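PDB 2PHC: uncharacterized protein PH0987 from Pyrococcus horikoshii, which is of unknown function but belongs to the carboxyltransferase subdomain C and D family and probably binds ATP and acts as a hydrolase. Local coordinates for residues 128-133 / 188-193; 165-170 / 177-182. All blocks are in the same frame, centred on the assembly; numbering follows the deposited sequence.

Contact 1 (128-133 / 188-193); sequences LGFLPG and RTFNPG
Phe190 packs against Leu128, Gly129, Phe130 and Gly133 in a mainly apolar contact. It joins the end of strand 123-129, with the turn after it, to the loop 188-193. That loop lies in the long connection between strands 180-184 and 205-211. No hydrogen bond joins the two segments, so they meet through one aromatic side chain and the groups around it.

Phe190 is buried, and its CB is directed at 128-133. Its CG lies anti to the carbonyl carbon and beside the backbone N (chi1 -68°), which carries the ring to the end of strand 123-129. There Phe190 CZ is 3.5 Å from Leu128 CD2. Next to it, Phe190 CE1 lies 3.2 Å from the carbonyl oxygen Gly129 O. On the CD1 side, Phe190 CD1 is 3.6 Å from Phe130 CE1. The side chains of Phe130 and Phe190 cross at about a right angle. Their rings are oblique, with planes at 54° and centroids 5.3 Å apart. Gly133 CA approaches the same ring, 3.9 Å from Phe190 CD1. A CB at this position would probably collide with the ring, which is consistent with glycine here.

Replacing Phe190 with an alanine would probably open a gap between the segments and leave Leu128 CD2 and the Phe130 ring without the aromatic ring they pack on in 188-193.

Around the contact, Phe190 also touches Ala172, just past strand 167-171, and Gly133 is hydrogen-bonded to Ala172 through the backbone. Leu128 leans on Ser198 and Pro202 of the loop before strand 205-211. The contact thus sits at the end of strand 123-129, beside strand 134-138.

Contact 2 (165-170 / 177-182); sequences GKQTGW and GGWRII
Van der Waals packing carries this contact, and the indole of Trp179 meets Gln167, Thr168 and Gly169 in it. Trp179 stands just before strand 180-184 and reaches toward strand 167-171. Its CG is anti to the carbonyl carbon and beside the backbone N (chi1 -80°). This directs the six-membered ring at the other segment, so that CZ3 and CH2 are the atoms that reach residues 167 to 169.

The first group of contacts is with the backbone. The edge of the indole meets the peptide between Thr168 and Gly169. Trp179 CZ3 is 3.6 Å from Thr168 C, which lies near the plane of the ring, and 3.7 Å from Gly169 N. Gly169 carries no side chain between the peptide and the indole. A CB there would point at the ring.

The second group is with an aliphatic carbon. Gln167 CB lies 3.7 Å from Trp179 CH2 and meets the ring obliquely.

Polar bonds are made outside the contact. Thr168 has its CB directed away from 177-182, and its OG1 is hydrogen-bonded to Gly162 O and to His118 NE2. Strand 160-164, which includes Gly162, lies between strands 167-171 and 180-184 in the sheet. Trp179 also meets Phe134, with the rings edge-to-face.

No hydrogen bond or salt bridge crosses between 165-170 and 177-182. The chemistry implies that shape, rather than charge, fits the indole against strand 167-171, spanning the strand between them.

Contacts 1 and 2 both reach the same mixed sheet, and their centres are about 17 Å apart. Contact 2 is nested along the chain inside the loop closed by contact 1: 128-133 comes first, then 165-170, 177-182 and 188-193. The two meet directly where Trp170 NE1 lies 2.8 Å from Thr189 OG1, a probable hydrogen bond. Contact 1 joins the end of strand 123-129 to the loop after strand 180-184, while contact 2 bridges strands 167-171 and 180-184 across strand 160-164. Both packings thus involve the region around strand 167-171, within a family region of the cyclophilin-like clan.

Contact 1 (128-133 / 188-193)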
# COMPACT_ATOMS: atom_id res chain seq x y z
N LEU A 128 7.84 12.34 6.07
CA LEU A 128 8.92 12.67 5.14
C LEU A 128 10.07 13.47 5.86
O LEU A 128 9.83 14.44 6.62
CB LEU A 128 8.40 13.52 3.98
CG LEU A 128 7.31 12.83 3.12
CD1 LEU A 128 6.73 13.89 2.20
CD2 LEU A 128 7.93 11.70 2.24
N GLY A 129 11.30 13.14 5.48
CA GLY A 129 12.42 13.99 5.88
C GLY A 129 13.07 14.56 4.65
O GLY A 129 12.98 13.95 3.54
N PHE A 130 13.63 15.69 4.93
CA PHE A 130 14.29 16.50 4.06
C PHE A 130 15.65 16.69 4.63
O PHE A 130 15.96 16.79 5.77
CB PHE A 130 13.57 17.81 3.80
CG PHE A 130 12.21 17.63 3.29
CD1 PHE A 130 11.97 17.58 1.97
CD2 PHE A 130 11.17 17.55 4.15
CE1 PHE A 130 10.71 17.44 1.50
CE2 PHE A 130 9.90 17.40 3.68
CZ PHE A 130 9.67 17.36 2.35
N LEU A 131 16.46 16.61 3.68
CA LEU A 131 17.87 17.01 3.66
C LEU A 131 18.78 16.07 4.55
O LEU A 131 19.58 16.54 5.41
CB LEU A 131 17.97 18.50 4.06
CG LEU A 131 17.35 19.65 3.17
CD1 LEU A 131 17.44 21.08 3.80
N PRO A 132 18.78 14.82 4.29
CA PRO A 132 18.62 14.40 2.95
C PRO A 132 17.21 13.93 2.97
O PRO A 132 16.69 13.49 3.95
CB PRO A 132 19.65 13.31 2.83
CG PRO A 132 19.79 12.82 4.22
CD PRO A 132 19.82 14.06 4.96
N GLY A 133 16.55 14.10 1.88
CA GLY A 133 15.21 13.45 1.81
C GLY A 133 15.15 11.92 2.02
O GLY A 133 15.90 11.17 1.47
N ARG A 188 12.93 11.68 -9.97
CA ARG A 188 13.51 12.55 -8.95
C ARG A 188 12.35 12.82 -8.01
O ARG A 188 11.55 13.77 -8.23
CB ARG A 188 14.02 13.82 -9.53
CG ARG A 188 14.88 14.59 -8.59
CD ARG A 188 15.48 15.84 -9.27
NE ARG A 188 16.03 16.74 -8.27
CZ ARG A 188 16.82 17.77 -8.55
NH1 ARG A 188 17.15 18.02 -9.81
NH2 ARG A 188 17.27 18.54 -7.57
N THR A 189 12.28 12.01 -6.94
CA THR A 189 11.15 12.05 -6.00
C THR A 189 11.07 13.29 -5.09
O THR A 189 9.98 13.71 -4.66
CB THR A 189 11.03 10.73 -5.17
OG1 THR A 189 12.24 10.53 -4.43
CG2 THR A 189 10.74 9.50 -6.11
N PHE A 190 12.22 13.88 -4.79
CA PHE A 190 12.30 15.14 -4.05
C PHE A 190 13.09 16.16 -4.90
O PHE A 190 14.20 15.94 -5.37
CB PHE A 190 12.97 14.98 -2.62
CG PHE A 190 12.14 14.17 -1.56
CD1 PHE A 190 12.11 14.60 -0.22
CD2 PHE A 190 11.49 12.95 -1.87
CE1 PHE A 190 11.42 13.84 0.78
CE2 PHE A 190 10.79 12.18 -0.91
CZ PHE A 190 10.82 12.62 0.43
N ASN A 191 12.56 17.34 -5.05
CA ASN A 191 13.18 18.24 -6.00
C ASN A 191 12.91 19.58 -5.49
O ASN A 191 11.80 20.02 -5.66
CB ASN A 191 12.59 18.08 -7.41
CG ASN A 191 13.32 18.93 -8.44
OD1 ASN A 191 14.04 19.87 -8.10
ND2 ASN A 191 13.08 18.64 -9.72
N PRO A 192 13.90 20.21 -4.79
CA PRO A 192 13.59 21.56 -4.25
C PRO A 192 13.33 22.44 -5.51
O PRO A 192 13.71 22.06 -6.64
CB PRO A 192 14.86 21.93 -3.44
CG PRO A 192 15.98 21.23 -4.21
CD PRO A 192 15.31 19.85 -4.56
N GLY A 193 12.61 23.54 -5.47
CA GLY A 193 12.37 24.07 -6.86
C GLY A 193 11.44 23.30 -7.84
O GLY A 193 11.39 23.57 -9.04

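Contact 2 (165-170 / 177-182)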
# COMPACT_ATOMS: atom_id res chain seq x y z
N GLY A 165 14.02 -3.61 9.29
CA GLY A 165 12.90 -4.37 9.93
C GLY A 165 11.63 -4.52 9.09
O GLY A 165 11.63 -4.89 7.88
N LYS A 166 10.53 -4.13 9.75
CA LYS A 166 9.26 -4.14 9.10
C LYS A 166 8.94 -2.91 8.25
O LYS A 166 7.84 -2.77 7.86
CB LYS A 166 8.14 -4.42 10.14
CG LYS A 166 8.45 -5.72 10.92
CD LYS A 166 7.69 -5.75 12.31
CE LYS A 166 7.99 -7.06 13.05
NZ LYS A 166 7.09 -7.24 14.25
N GLN A 167 9.92 -2.05 7.98
CA GLN A 167 9.74 -0.77 7.23
C GLN A 167 10.39 -0.80 5.92
O GLN A 167 11.54 -1.32 5.75
CB GLN A 167 10.49 0.40 7.90
CG GLN A 167 10.32 0.64 9.31
CD GLN A 167 9.28 1.75 9.49
OE1 GLN A 167 9.40 2.86 8.94
NE2 GLN A 167 8.25 1.43 10.21
N THR A 168 9.77 -0.14 5.01
CA THR A 168 10.35 0.12 3.74
C THR A 168 10.26 1.63 3.46
O THR A 168 9.61 2.38 4.15
CB THR A 168 9.78 -0.80 2.58
OG1 THR A 168 10.57 -0.63 1.40
CG2 THR A 168 8.29 -0.54 2.29
N GLY A 169 11.01 2.10 2.51
CA GLY A 169 11.00 3.50 2.23
C GLY A 169 12.06 3.67 1.20
O GLY A 169 12.57 2.69 0.69
N TRP A 170 12.41 4.91 0.89
CA TRP A 170 13.51 5.13 -0.03
C TRP A 170 14.34 6.39 0.33
O TRP A 170 13.82 7.35 0.92
CB TRP A 170 13.02 5.21 -1.47
CG TRP A 170 12.20 6.46 -1.84
CD1 TRP A 170 12.67 7.65 -2.28
CD2 TRP A 170 10.75 6.58 -1.87
NE1 TRP A 170 11.64 8.51 -2.58
CE2 TRP A 170 10.45 7.89 -2.29
CE3 TRP A 170 9.68 5.70 -1.56
CZ2 TRP A 170 9.11 8.36 -2.46
CZ3 TRP A 170 8.33 6.19 -1.69
CH2 TRP A 170 8.08 7.46 -2.16
N GLY A 177 23.47 5.17 4.65
CA GLY A 177 22.38 4.40 5.22
C GLY A 177 22.73 2.94 5.31
O GLY A 177 23.48 2.44 4.48
N GLY A 178 22.20 2.25 6.31
CA GLY A 178 22.42 0.85 6.34
C GLY A 178 21.22 -0.03 6.06
O GLY A 178 21.28 -1.12 6.56
N TRP A 179 20.21 0.45 5.29
CA TRP A 179 18.95 -0.26 4.97
C TRP A 179 19.28 -1.27 3.88
O TRP A 179 20.21 -1.02 3.13
CB TRP A 179 17.83 0.72 4.42
CG TRP A 179 17.09 1.50 5.55
CD1 TRP A 179 17.68 2.03 6.67
CD2 TRP A 179 15.67 1.79 5.69
NE1 TRP A 179 16.76 2.61 7.50
CE2 TRP A 179 15.51 2.50 6.93
CE3 TRP A 179 14.53 1.54 4.92
CZ2 TRP A 179 14.25 2.94 7.40
CZ3 TRP A 179 13.23 1.98 5.43
CH2 TRP A 179 13.14 2.68 6.65
N ARG A 180 18.56 -2.39 3.79
CA ARG A 180 18.80 -3.39 2.73
C ARG A 180 18.23 -2.87 1.48
O ARG A 180 17.02 -2.78 1.38
CB ARG A 180 18.20 -4.78 3.05
CG ARG A 180 18.84 -5.41 4.27
CD ARG A 180 20.36 -5.83 4.18
NE ARG A 180 20.78 -6.32 5.53
CZ ARG A 180 21.89 -7.05 5.75
NH1 ARG A 180 22.72 -7.40 4.74
NH2 ARG A 180 22.15 -7.46 6.96
N ILE A 181 19.09 -2.54 0.52
CA ILE A 181 18.63 -1.96 -0.75
C ILE A 181 18.26 -3.00 -1.81
O ILE A 181 19.12 -3.78 -2.22
CB ILE A 181 19.64 -0.99 -1.31
CG1 ILE A 181 20.16 0.00 -0.22
CG2 ILE A 181 19.10 -0.35 -2.53
CD1 ILE A 181 19.01 0.94 0.49
N ILE A 182 17.00 -2.94 -2.29
CA ILE A 182 16.34 -3.97 -3.15
C ILE A 182 15.98 -3.43 -4.56
O ILE A 182 15.56 -4.17 -5.42
CB ILE A 182 15.09 -4.64 -2.43
CG1 ILE A 182 13.88 -3.67 -2.26
CG2 ILE A 182 15.48 -5.25 -1.05
CD1 ILE A 182 12.53 -4.44 -1.91